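Local coordinates for iron-containing alcohol dehydrogenase (Ralstonia eutropha, PDB 3JZD), which probably catalyses the NAD(P)H-dependent reduction of maleylacetate to 3-oxoadipate, as a homodimeric member of the iron-containing alcohol dehydrogenase family, at residues V128-G133 with R147-T152; F8-H13 with P190-M195; A39-T44 with R53-L58. All blocks are in the same frame, centred on the assembly; numbering follows the deposited sequence. Where two conformers were deposited one is given.

Contact 1 (V128-G133 with R147-T152). With NAD (nicotinamide-adenine-dinucleotide), chain E.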
loop_
_atom_site.group_PDB
_atom_site.type_symbol
_atom_site.label_atom_id
_atom_site.label_comp_id
_atom_site.label_asym_id
_atom_site.label_seq_id
_atom_site.Cartn_x
_atom_site.Cartn_y
_atom_site.Cartn_z
ATOM N N VAL A 128 10.337 -3.540 -7.498
ATOM C CA VAL A 128 8.893 -3.407 -7.338
ATOM C C VAL A 128 8.204 -2.690 -8.517
ATOM O O VAL A 128 7.105 -2.154 -8.361
ATOM C CB VAL A 128 8.526 -2.785 -5.978
ATOM C CG1 VAL A 128 8.709 -3.805 -4.856
ATOM C CG2 VAL A 128 9.299 -1.523 -5.717
ATOM N N THR A 129 8.808 -2.729 -9.704
ATOM C CA THR A 129 8.164 -2.159 -10.891
ATOM C C THR A 129 8.062 -3.223 -11.947
ATOM O O THR A 129 8.915 -4.109 -12.011
ATOM C CB THR A 129 8.973 -0.967 -11.521
ATOM O OG1 THR A 129 9.971 -1.492 -12.407
ATOM C CG2 THR A 129 9.620 -0.060 -10.400
ATOM N N PRO A 130 7.019 -3.154 -12.795
ATOM C CA PRO A 130 6.853 -4.064 -13.929
ATOM C C PRO A 130 7.597 -3.599 -15.199
ATOM O O PRO A 130 7.326 -4.123 -16.318
ATOM C CB PRO A 130 5.342 -4.004 -14.195
ATOM C CG PRO A 130 4.933 -2.625 -13.766
ATOM C CD PRO A 130 5.913 -2.182 -12.690
ATOM N N VAL A 131 8.503 -2.638 -15.044
ATOM C CA VAL A 131 9.259 -2.073 -16.170
ATOM C C VAL A 131 10.609 -2.727 -16.337
ATOM O O VAL A 131 11.373 -2.893 -15.366
ATOM C CB VAL A 131 9.423 -0.543 -16.037
ATOM C CG1 VAL A 131 10.343 -0.007 -17.135
ATOM C CG2 VAL A 131 8.031 0.145 -16.152
ATOM N N TYR A 132 10.878 -3.175 -17.559
ATOM C CA TYR A 132 12.163 -3.779 -17.884
ATOM C C TYR A 132 12.874 -2.895 -18.898
ATOM O O TYR A 132 12.256 -2.047 -19.557
ATOM C CB TYR A 132 12.004 -5.187 -18.463
ATOM C CG TYR A 132 11.190 -5.225 -19.729
ATOM C CD1 TYR A 132 11.796 -5.067 -20.983
ATOM C CD2 TYR A 132 9.822 -5.392 -19.681
ATOM C CE1 TYR A 132 11.043 -5.074 -22.131
ATOM C CE2 TYR A 132 9.065 -5.412 -20.829
ATOM C CZ TYR A 132 9.679 -5.249 -22.042
ATOM O OH TYR A 132 8.910 -5.273 -23.169
ATOM N N GLY A 133 14.174 -3.123 -19.032
ATOM C CA GLY A 133 15.015 -2.382 -19.961
ATOM C C GLY A 133 16.015 -3.296 -20.640
ATOM O O GLY A 133 16.542 -4.208 -20.024
ATOM N N ARG A 147 4.823 -9.903 -15.929
ATOM C CA ARG A 147 5.720 -11.044 -15.944
ATOM C C ARG A 147 7.106 -10.771 -15.361
ATOM O O ARG A 147 7.721 -11.675 -14.801
ATOM C CB ARG A 147 5.862 -11.373 -17.422
ATOM C CG ARG A 147 6.157 -12.768 -17.856
ATOM C CD ARG A 147 5.880 -12.821 -19.370
ATOM N NE ARG A 147 5.732 -14.180 -19.834
ATOM C CZ ARG A 147 6.737 -14.973 -20.183
ATOM N NH1 ARG A 147 7.990 -14.536 -20.105
ATOM N NH2 ARG A 147 6.494 -16.216 -20.604
ATOM N N VAL A 148 7.597 -9.531 -15.475
ATOM C CA VAL A 148 8.934 -9.163 -14.984
ATOM C C VAL A 148 8.965 -8.688 -13.537
ATOM O O VAL A 148 10.026 -8.554 -12.971
ATOM C CB VAL A 148 9.636 -8.126 -15.910
ATOM C CG1 VAL A 148 9.536 -8.612 -17.366
ATOM C CG2 VAL A 148 9.043 -6.709 -15.762
ATOM N N LEU A 149 7.799 -8.385 -12.969
ATOM C CA LEU A 149 7.676 -8.000 -11.580
ATOM C C LEU A 149 8.139 -9.173 -10.664
ATOM O O LEU A 149 7.594 -10.273 -10.723
ATOM C CB LEU A 149 6.218 -7.601 -11.287
ATOM C CG LEU A 149 5.922 -6.909 -9.958
ATOM C CD1 LEU A 149 6.621 -5.537 -9.878
ATOM C CD2 LEU A 149 4.405 -6.789 -9.739
ATOM N N PRO A 150 9.190 -8.963 -9.854
ATOM C CA PRO A 150 9.611 -10.013 -8.926
ATOM C C PRO A 150 8.502 -10.504 -8.008
ATOM O O PRO A 150 7.691 -9.710 -7.536
ATOM C CB PRO A 150 10.719 -9.324 -8.121
ATOM C CG PRO A 150 11.352 -8.382 -9.130
ATOM C CD PRO A 150 10.130 -7.831 -9.849
ATOM N N ARG A 151 8.420 -11.807 -7.798
ATOM C CA ARG A 151 7.368 -12.365 -6.941
ATOM C C ARG A 151 7.641 -12.042 -5.486
ATOM O O ARG A 151 6.709 -11.858 -4.717
ATOM C CB ARG A 151 7.341 -13.878 -7.036
ATOM C CG ARG A 151 7.121 -14.440 -8.407
ATOM C CD ARG A 151 5.751 -14.143 -9.002
ATOM N NE ARG A 151 5.903 -14.399 -10.424
ATOM C CZ ARG A 151 5.807 -15.595 -11.020
ATOM N NH1 ARG A 151 5.478 -16.690 -10.340
ATOM N NH2 ARG A 151 6.035 -15.699 -12.327
ATOM N N THR A 152 8.927 -12.045 -5.108
ATOM C CA THR A 152 9.344 -11.807 -3.754
ATOM C C THR A 152 10.580 -10.961 -3.729
ATOM O O THR A 152 11.476 -11.128 -4.552
ATOM C CB THR A 152 9.590 -13.149 -3.044
ATOM O OG1 THR A 152 8.385 -13.925 -3.130
ATOM C CG2 THR A 152 10.039 -12.978 -1.542
HETATM P PA NAD E . 23.867 -0.880 -10.477
HETATM O O1A NAD E . 22.947 -2.059 -10.344
HETATM O O2A NAD E . 24.127 -0.648 -11.903
HETATM O O5B NAD E . 25.128 -1.030 -9.490
HETATM C C5B NAD E . 26.296 -0.235 -9.678
HETATM C C4B NAD E . 27.487 -0.952 -9.068
HETATM O O4B NAD E . 27.385 -1.034 -7.660
HETATM C C3B NAD E . 27.565 -2.395 -9.553
HETATM O O3B NAD E . 28.887 -2.758 -9.836
HETATM C C2B NAD E . 27.119 -3.220 -8.370
HETATM O O2B NAD E . 27.678 -4.513 -8.377
HETATM C C1B NAD E . 27.605 -2.353 -7.213
HETATM N N9A NAD E . 26.828 -2.565 -5.992
HETATM C C8A NAD E . 25.458 -2.546 -5.934
HETATM N N7A NAD E . 25.097 -2.742 -4.655
HETATM C C5A NAD E . 26.188 -2.898 -3.892
HETATM C C6A NAD E . 26.368 -3.171 -2.529
HETATM N N6A NAD E . 25.417 -2.995 -1.633
HETATM N N1A NAD E . 27.649 -3.329 -2.058
HETATM C C2A NAD E . 28.728 -3.224 -2.903
HETATM N N3A NAD E . 28.553 -2.944 -4.246
HETATM C C4A NAD E . 27.292 -2.804 -4.742
HETATM O O3 NAD E . 23.288 0.507 -9.894
HETATM P PN NAD E . 21.744 0.890 -9.646
HETATM O O1N NAD E . 21.787 2.416 -9.568
HETATM O O2N NAD E . 21.183 0.052 -8.567
HETATM O O5D NAD E . 20.952 0.449 -10.921
HETATM C C5D NAD E . 20.804 1.322 -12.001
HETATM C C4D NAD E . 20.314 0.493 -13.172
HETATM O O4D NAD E . 19.036 0.016 -12.834
HETATM C C3D NAD E . 20.138 1.322 -14.429
HETATM O O3D NAD E . 20.240 0.469 -15.527
HETATM C C2D NAD E . 18.739 1.831 -14.288
HETATM O O2D NAD E . 18.204 2.262 -15.515
HETATM C C1D NAD E . 18.075 0.582 -13.706
HETATM N N1N NAD E . 16.812 0.907 -13.022
HETATM C C2N NAD E . 15.653 0.388 -13.539
HETATM C C3N NAD E . 14.434 0.657 -12.931
HETATM C C7N NAD E . 13.166 0.011 -13.442
HETATM O O7N NAD E . 11.956 0.246 -12.787
HETATM N N7N NAD E . 13.161 -0.812 -14.473
HETATM C C4N NAD E . 14.409 1.463 -11.782
HETATM C C5N NAD E . 15.592 1.977 -11.261
HETATM C C6N NAD E . 16.804 1.669 -11.883
#
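Methyl groups of Val148 and Leu149 meet the backbone of residues 128-130 here, more than they meet side chains. CG2 of Val148 lies 3.2 Å from the carbonyl O of Pro130, a close approach for a methyl group. Its chi1 of -49° sets CG2 between the backbone N and the carbonyl carbon, while CG1 lies beside N. CG1 reaches CD2 of Tyr132 at 4.0 Å, and the two side chains cross at about a right angle. Leu149 uses one branch. Its CD1 lies 3.4 Å from the backbone C of Thr129. CD1 of Leu149 is more loosely packed on Pro130, 4.4 Å from its CD.

The contact sits where the chain enters the beta hairpin of strands 131-136 and 139-144, and the loop that leaves the hairpin packs back on this entry. Thr129 forms an ST turn: its OG1 accepts from Val131 N at 3.2 Å. The same hydroxyl donates to O7N of NAD at 2.7 Å. Val131 O takes the amide N7N of NAD at 2.9 Å, with an N-H...O angle of 146°. The nicotinamide carboxamide is thus held at both its oxygen and its nitrogen, which restricts rotation of the amide. Lys106 donates to the carbonyl O atoms of Thr129 and Val131 and ties this turn to helix 99-112. The same helix packs on Val148 and Tyr132 through Leu110.

Contact 2 (F8-H13 with P190-M195)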
loop_
_atom_site.group_PDB
_atom_site.type_symbol
_atom_site.label_atom_id
_atom_site.label_comp_id
_atom_site.label_asym_id
_atom_site.label_seq_id
_atom_site.Cartn_x
_atom_site.Cartn_y
_atom_site.Cartn_z
ATOM N N PHE A 8 -9.829 8.929 -8.717
ATOM C CA PHE A 8 -8.632 8.206 -9.101
ATOM C C PHE A 8 -8.898 6.717 -9.146
ATOM O O PHE A 8 -9.911 6.263 -8.650
ATOM C CB PHE A 8 -7.474 8.501 -8.106
ATOM C CG PHE A 8 -7.812 8.147 -6.662
ATOM C CD1 PHE A 8 -7.614 6.878 -6.184
ATOM C CD2 PHE A 8 -8.373 9.098 -5.811
ATOM C CE1 PHE A 8 -7.937 6.545 -4.873
ATOM C CE2 PHE A 8 -8.695 8.791 -4.515
ATOM C CZ PHE A 8 -8.494 7.501 -4.042
ATOM N N ILE A 9 -7.983 5.983 -9.774
ATOM C CA ILE A 9 -8.014 4.544 -9.799
ATOM C C ILE A 9 -6.700 4.077 -9.210
ATOM O O ILE A 9 -5.635 4.406 -9.720
ATOM C CB ILE A 9 -8.216 3.941 -11.191
ATOM C CG1 ILE A 9 -9.622 4.301 -11.692
ATOM C CG2 ILE A 9 -8.060 2.413 -11.114
ATOM C CD1 ILE A 9 -9.978 3.808 -13.095
ATOM N N TYR A 10 -6.781 3.334 -8.112
ATOM C CA TYR A 10 -5.629 2.836 -7.444
ATOM C C TYR A 10 -5.509 1.387 -7.780
ATOM O O TYR A 10 -6.480 0.636 -7.714
ATOM C CB TYR A 10 -5.769 2.983 -5.927
ATOM C CG TYR A 10 -4.726 2.231 -5.120
ATOM C CD1 TYR A 10 -3.522 2.821 -4.786
ATOM C CD2 TYR A 10 -4.954 0.931 -4.678
ATOM C CE1 TYR A 10 -2.599 2.157 -4.057
ATOM C CE2 TYR A 10 -4.018 0.272 -3.937
ATOM C CZ TYR A 10 -2.854 0.887 -3.633
ATOM O OH TYR A 10 -1.923 0.249 -2.895
ATOM N N GLU A 11 -4.291 0.997 -8.091
ATOM C CA GLU A 11 -3.990 -0.388 -8.338
ATOM C C GLU A 11 -2.759 -0.769 -7.545
ATOM O O GLU A 11 -1.738 -0.024 -7.493
ATOM C CB GLU A 11 -3.801 -0.655 -9.818
ATOM C CG GLU A 11 -5.120 -0.821 -10.514
ATOM C CD GLU A 11 -5.006 -1.087 -12.004
ATOM O OE1 GLU A 11 -4.185 -0.370 -12.662
ATOM O OE2 GLU A 11 -5.786 -1.977 -12.493
ATOM N N ALA A 12 -2.866 -1.893 -6.867
ATOM C CA ALA A 12 -1.718 -2.393 -6.168
ATOM C C ALA A 12 -1.337 -3.681 -6.875
ATOM O O ALA A 12 -2.197 -4.503 -7.216
ATOM C CB ALA A 12 -2.036 -2.642 -4.712
ATOM N N HIS A 13 -0.041 -3.831 -7.113
ATOM C CA HIS A 13 0.509 -5.074 -7.632
ATOM C C HIS A 13 0.548 -6.096 -6.470
ATOM O O HIS A 13 0.728 -5.689 -5.340
ATOM C CB HIS A 13 1.962 -4.844 -8.080
ATOM C CG HIS A 13 2.145 -3.850 -9.192
ATOM N ND1 HIS A 13 1.627 -4.035 -10.459
ATOM C CD2 HIS A 13 2.872 -2.707 -9.252
ATOM C CE1 HIS A 13 1.986 -3.025 -11.231
ATOM N NE2 HIS A 13 2.731 -2.196 -10.520
ATOM N N PRO A 190 -3.895 9.446 -3.703
ATOM C CA PRO A 190 -3.567 9.691 -2.283
ATOM C C PRO A 190 -2.740 8.631 -1.602
ATOM O O PRO A 190 -1.963 8.924 -0.681
ATOM C CB PRO A 190 -4.939 9.817 -1.617
ATOM C CG PRO A 190 -5.877 10.171 -2.754
ATOM C CD PRO A 190 -5.333 9.550 -3.982
ATOM N N VAL A 191 -2.903 7.385 -2.029
ATOM C CA VAL A 191 -2.169 6.311 -1.398
ATOM C C VAL A 191 -0.728 6.333 -1.885
ATOM O O VAL A 191 0.211 6.268 -1.105
ATOM C CB VAL A 191 -2.874 4.966 -1.600
ATOM C CG1 VAL A 191 -2.054 3.907 -1.040
ATOM C CG2 VAL A 191 -4.293 5.016 -0.902
HETATM N N MSE A 192 -0.545 6.469 -3.186
HETATM C CA MSE A 192 0.796 6.583 -3.745
HETATM C C MSE A 192 1.503 7.843 -3.158
HETATM O O MSE A 192 2.702 7.813 -2.811
HETATM C CB MSE A 192 0.721 6.613 -5.268
HETATM C CG MSE A 192 0.330 5.282 -5.865
HETATM SE SE MSE A 192 1.793 3.993 -5.709
HETATM C CE MSE A 192 0.749 2.360 -5.494
ATOM N N SER A 193 0.761 8.928 -3.025
ATOM C CA SER A 193 1.331 10.139 -2.467
ATOM C C SER A 193 1.725 10.015 -1.007
ATOM O O SER A 193 2.741 10.572 -0.602
ATOM C CB SER A 193 0.366 11.303 -2.683
ATOM O OG SER A 193 0.318 11.526 -4.079
ATOM N N LEU A 194 0.911 9.292 -0.218
ATOM C CA LEU A 194 1.236 8.997 1.153
ATOM C C LEU A 194 2.554 8.214 1.239
ATOM O O LEU A 194 3.424 8.513 2.072
ATOM C CB LEU A 194 0.095 8.219 1.798
ATOM C CG LEU A 194 0.081 7.925 3.287
ATOM C CD1 LEU A 194 -0.202 9.183 4.153
ATOM C CD2 LEU A 194 -0.986 6.819 3.555
HETATM N N MSE A 195 2.723 7.215 0.367
HETATM C CA MSE A 195 3.938 6.435 0.418
HETATM C C MSE A 195 5.109 7.273 -0.131
HETATM O O MSE A 195 6.244 7.144 0.369
HETATM C CB MSE A 195 3.776 5.119 -0.336
HETATM C CG MSE A 195 2.608 4.264 0.173
HETATM SE SE MSE A 195 2.551 2.614 -0.856
HETATM C CE MSE A 195 4.134 1.824 -0.169
#
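Phe8 and Pro190 meet closely. CD of Pro190 sits over one face of the phenylalanine ring, 3.6 Å from its centroid and 15° off the normal. This is a CH-pi contact. CG of Pro190 stays at a similar height above the plane, outside the ring outline, 3.6 Å from CE2 of Phe8. A chi1 of 58° puts CG of Phe8 between the backbone N and the carbonyl carbon, and the ring then lies against Pro190.

Next along the strand, Tyr10 is gripped at CE1 by two residues that approach obliquely from opposite sides of its ring plane. Its CE1 lies 3.5 Å from CG1 of Val191 and 3.6 Å from CE of selenomethionine Met192. Both side chains lie across the tyrosine. Met192 reaches the ring because its chain bends at chi2 and chi3.

The contact joins strand 8-19, an outermost strand of the parallel sheet within this chain, to the first turns of helix 190-212. Segment axes approach to 9.4 Å at an angle of 59°. Asn189 OD1 accepts from Met192 N at the start of this helix. In the homodimer the strand pairs antiparallel with a strand of the second subunit, so the sheet continues across the interface.

The packing thins out past Tyr10. Glu11 points away from the helix, and only its carbonyl O approaches CE of Met192, at 4.0 Å. The carboxylate of Glu11 turns to the dimer partner, where OE2 forms a salt bridge with Arg16 NH1 of the second subunit.

Contact 3 (A39-T44 with R53-L58). With NAD (nicotinamide-adenine-dinucleotide), chain E.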
loop_
_atom_site.group_PDB
_atom_site.type_symbol
_atom_site.label_atom_id
_atom_site.label_comp_id
_atom_site.label_asym_id
_atom_site.label_seq_id
_atom_site.Cartn_x
_atom_site.Cartn_y
_atom_site.Cartn_z
ATOM N N ALA A 39 17.286 -22.700 -8.552
ATOM C CA ALA A 39 17.327 -21.268 -8.650
ATOM C C ALA A 39 18.717 -20.829 -9.102
ATOM O O ALA A 39 19.719 -21.213 -8.509
ATOM C CB ALA A 39 16.952 -20.659 -7.285
ATOM N N LEU A 40 18.770 -20.012 -10.144
ATOM C CA LEU A 40 20.026 -19.447 -10.643
ATOM C C LEU A 40 20.220 -18.090 -9.983
ATOM O O LEU A 40 19.356 -17.230 -10.075
ATOM C CB LEU A 40 19.955 -19.253 -12.155
ATOM C CG LEU A 40 21.158 -18.644 -12.868
ATOM C CD1 LEU A 40 22.396 -19.588 -12.767
ATOM C CD2 LEU A 40 20.750 -18.361 -14.318
ATOM N N VAL A 41 21.376 -17.907 -9.358
ATOM C CA VAL A 41 21.738 -16.676 -8.677
ATOM C C VAL A 41 22.477 -15.782 -9.673
ATOM O O VAL A 41 23.441 -16.222 -10.354
ATOM C CB VAL A 41 22.627 -16.952 -7.433
ATOM C CG1 VAL A 41 22.952 -15.602 -6.717
ATOM C CG2 VAL A 41 21.952 -17.987 -6.493
ATOM N N LEU A 42 22.048 -14.528 -9.722
ATOM C CA LEU A 42 22.557 -13.555 -10.642
ATOM C C LEU A 42 23.282 -12.453 -9.910
ATOM O O LEU A 42 22.839 -12.015 -8.832
ATOM C CB LEU A 42 21.379 -12.918 -11.393
ATOM C CG LEU A 42 20.360 -13.819 -12.088
ATOM C CD1 LEU A 42 19.140 -13.015 -12.635
ATOM C CD2 LEU A 42 21.058 -14.606 -13.178
ATOM N N CYS A 43 24.364 -11.967 -10.501
ATOM C CA CYS A 43 25.088 -10.811 -9.950
ATOM C C CYS A 43 25.993 -10.192 -10.986
ATOM O O CYS A 43 26.157 -10.735 -12.085
ATOM C CB CYS A 43 25.931 -11.221 -8.730
ATOM S SG CYS A 43 27.194 -12.462 -9.058
ATOM N N THR A 44 26.570 -9.052 -10.629
ATOM C CA THR A 44 27.593 -8.428 -11.443
ATOM C C THR A 44 28.907 -9.130 -11.009
ATOM O O THR A 44 28.945 -9.757 -9.947
ATOM C CB THR A 44 27.744 -6.937 -11.148
ATOM O OG1 THR A 44 28.055 -6.772 -9.763
ATOM C CG2 THR A 44 26.489 -6.160 -11.452
ATOM N N ARG A 53 27.384 -16.523 -1.160
ATOM C CA ARG A 53 26.705 -16.753 0.115
ATOM C C ARG A 53 25.244 -17.127 -0.122
ATOM O O ARG A 53 24.741 -18.027 0.531
ATOM C CB ARG A 53 26.872 -15.540 1.040
ATOM C CG ARG A 53 28.300 -15.548 1.665
ATOM C CD ARG A 53 28.607 -14.303 2.476
ATOM N NE ARG A 53 27.731 -14.120 3.647
ATOM C CZ ARG A 53 28.083 -14.188 4.935
ATOM N NH1 ARG A 53 29.334 -14.441 5.331
ATOM N NH2 ARG A 53 27.152 -13.961 5.847
ATOM N N ILE A 54 24.565 -16.422 -1.030
ATOM C CA ILE A 54 23.191 -16.792 -1.410
ATOM C C ILE A 54 23.184 -18.225 -1.983
ATOM O O ILE A 54 22.410 -19.078 -1.528
ATOM C CB ILE A 54 22.588 -15.800 -2.423
ATOM C CG1 ILE A 54 22.451 -14.441 -1.754
ATOM C CG2 ILE A 54 21.202 -16.255 -2.975
ATOM C CD1 ILE A 54 21.677 -14.488 -0.476
ATOM N N ALA A 55 24.087 -18.507 -2.924
ATOM C CA ALA A 55 24.147 -19.860 -3.511
ATOM C C ALA A 55 24.394 -20.906 -2.424
ATOM O O ALA A 55 23.774 -21.965 -2.423
ATOM C CB ALA A 55 25.170 -19.954 -4.594
ATOM N N ASP A 56 25.246 -20.595 -1.460
ATOM C CA ASP A 56 25.450 -21.531 -0.380
ATOM C C ASP A 56 24.202 -21.692 0.494
ATOM O O ASP A 56 23.932 -22.787 0.941
ATOM C CB ASP A 56 26.638 -21.143 0.471
ATOM C CG ASP A 56 27.972 -21.385 -0.256
ATOM O OD1 ASP A 56 27.995 -22.099 -1.289
ATOM O OD2 ASP A 56 28.993 -20.849 0.205
ATOM N N LEU A 57 23.472 -20.609 0.762
ATOM C CA LEU A 57 22.249 -20.722 1.525
ATOM C C LEU A 57 21.225 -21.624 0.794
ATOM O O LEU A 57 20.525 -22.392 1.428
ATOM C CB LEU A 57 21.654 -19.346 1.842
ATOM C CG LEU A 57 22.392 -18.613 2.966
ATOM C CD1 LEU A 57 22.196 -17.100 2.939
ATOM C CD2 LEU A 57 21.952 -19.171 4.274
ATOM N N LEU A 58 21.164 -21.546 -0.519
ATOM C CA LEU A 58 20.211 -22.348 -1.290
ATOM C C LEU A 58 20.539 -23.838 -1.267
ATOM O O LEU A 58 19.641 -24.677 -1.418
ATOM C CB LEU A 58 20.163 -21.882 -2.740
ATOM C CG LEU A 58 19.499 -20.533 -2.932
ATOM C CD1 LEU A 58 19.704 -20.057 -4.369
ATOM C CD2 LEU A 58 18.017 -20.623 -2.577
HETATM P PA NAD E . 23.867 -0.880 -10.477
HETATM O O1A NAD E . 22.947 -2.059 -10.344
HETATM O O2A NAD E . 24.127 -0.648 -11.903
HETATM O O5B NAD E . 25.128 -1.030 -9.490
HETATM C C5B NAD E . 26.296 -0.235 -9.678
HETATM C C4B NAD E . 27.487 -0.952 -9.068
HETATM O O4B NAD E . 27.385 -1.034 -7.660
HETATM C C3B NAD E . 27.565 -2.395 -9.553
HETATM O O3B NAD E . 28.887 -2.758 -9.836
HETATM C C2B NAD E . 27.119 -3.220 -8.370
HETATM O O2B NAD E . 27.678 -4.513 -8.377
HETATM C C1B NAD E . 27.605 -2.353 -7.213
HETATM N N9A NAD E . 26.828 -2.565 -5.992
HETATM C C8A NAD E . 25.458 -2.546 -5.934
HETATM N N7A NAD E . 25.097 -2.742 -4.655
HETATM C C5A NAD E . 26.188 -2.898 -3.892
HETATM C C6A NAD E . 26.368 -3.171 -2.529
HETATM N N6A NAD E . 25.417 -2.995 -1.633
HETATM N N1A NAD E . 27.649 -3.329 -2.058
HETATM C C2A NAD E . 28.728 -3.224 -2.903
HETATM N N3A NAD E . 28.553 -2.944 -4.246
HETATM C C4A NAD E . 27.292 -2.804 -4.742
HETATM O O3 NAD E . 23.288 0.507 -9.894
HETATM P PN NAD E . 21.744 0.890 -9.646
HETATM O O1N NAD E . 21.787 2.416 -9.568
HETATM O O2N NAD E . 21.183 0.052 -8.567
HETATM O O5D NAD E . 20.952 0.449 -10.921
HETATM C C5D NAD E . 20.804 1.322 -12.001
HETATM C C4D NAD E . 20.314 0.493 -13.172
HETATM O O4D NAD E . 19.036 0.016 -12.834
HETATM C C3D NAD E . 20.138 1.322 -14.429
HETATM O O3D NAD E . 20.240 0.469 -15.527
HETATM C C2D NAD E . 18.739 1.831 -14.288
HETATM O O2D NAD E . 18.204 2.262 -15.515
HETATM C C1D NAD E . 18.075 0.582 -13.706
HETATM N N1N NAD E . 16.812 0.907 -13.022
HETATM C C2N NAD E . 15.653 0.388 -13.539
HETATM C C3N NAD E . 14.434 0.657 -12.931
HETATM C C7N NAD E . 13.166 0.011 -13.442
HETATM O O7N NAD E . 11.956 0.246 -12.787
HETATM N N7N NAD E . 13.161 -0.812 -14.473
HETATM C C4N NAD E . 14.409 1.463 -11.782
HETATM C C5N NAD E . 15.592 1.977 -11.261
HETATM C C6N NAD E . 16.804 1.669 -11.883
#
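Val41 has a chi1 of -178°, which puts CG1 beside its carbonyl carbon and CG2 beside its backbone N. CG2 thereby faces Leu58 and Ile54 together. In Leu58 a chi1 of -71° places CG beside its backbone N, and CD1 is the branch that meets the strand. CD1 of Leu58 lies 3.7 Å from CG2 of Val41. It also comes within 4.1 Å of CB of Ala39, so one methyl serves two residues of the strand.

Ile54 takes part through its branch methyl. CG2 is 4.0 Å from CG2 of Val41, and the end of the longer branch leads away from the strand. Ala55 touches the same methyl of Val41 from another side, its CB 4.2 Å from CG2 of Val41. The Val41 side chain runs obliquely to both Ile54 and Leu58.

Strand 39-42 and helix 48-58 are the first two elements of a beta-alpha-beta unit that ends in strand 62-66. The short axes run nearly antiparallel, at 165°, and approach to 9.0 Å. The strand lies inside the parallel sheet, between strands 92-97 and 62-66. Val96 and Val65 of these neighbours also pack on Val41, and Val31 of helix 27-33 packs on Ala39 and Leu58.

Thr44 follows the strand and faces the cofactor. Its OG1 donates a hydrogen bond of 2.7 Å to O2B of NAD, on the adenosine ribose. The residues that meet between strand and helix are all buried and apolar. The contact between the segments therefore rests on methyl packing, while the polar chemistry is placed after the strand, where Thr44 grips the ribose hydroxyl.

In the fold
Contacts 1 and 3 hold NAD at two places. Thr129 and Val131 of contact 1 bind the nicotinamide amide, and Thr44 of contact 3 binds the adenosine ribose. Their centres are 19 Å apart and their nearest atoms about 10 Å, so the cofactor joins them without direct touch. Contact 2 lies farther off: the side chain of Met192 is about 13 Å from NAD. Contact 2 still meets contact 1 through His13, whose CB is 3.5 Å from CD2 of Leu149. Contacts 2 and 3 have centres 33 Å apart, yet both reach the same parallel sheet. Along the chain, contact 2 closes a loop that encloses the other two.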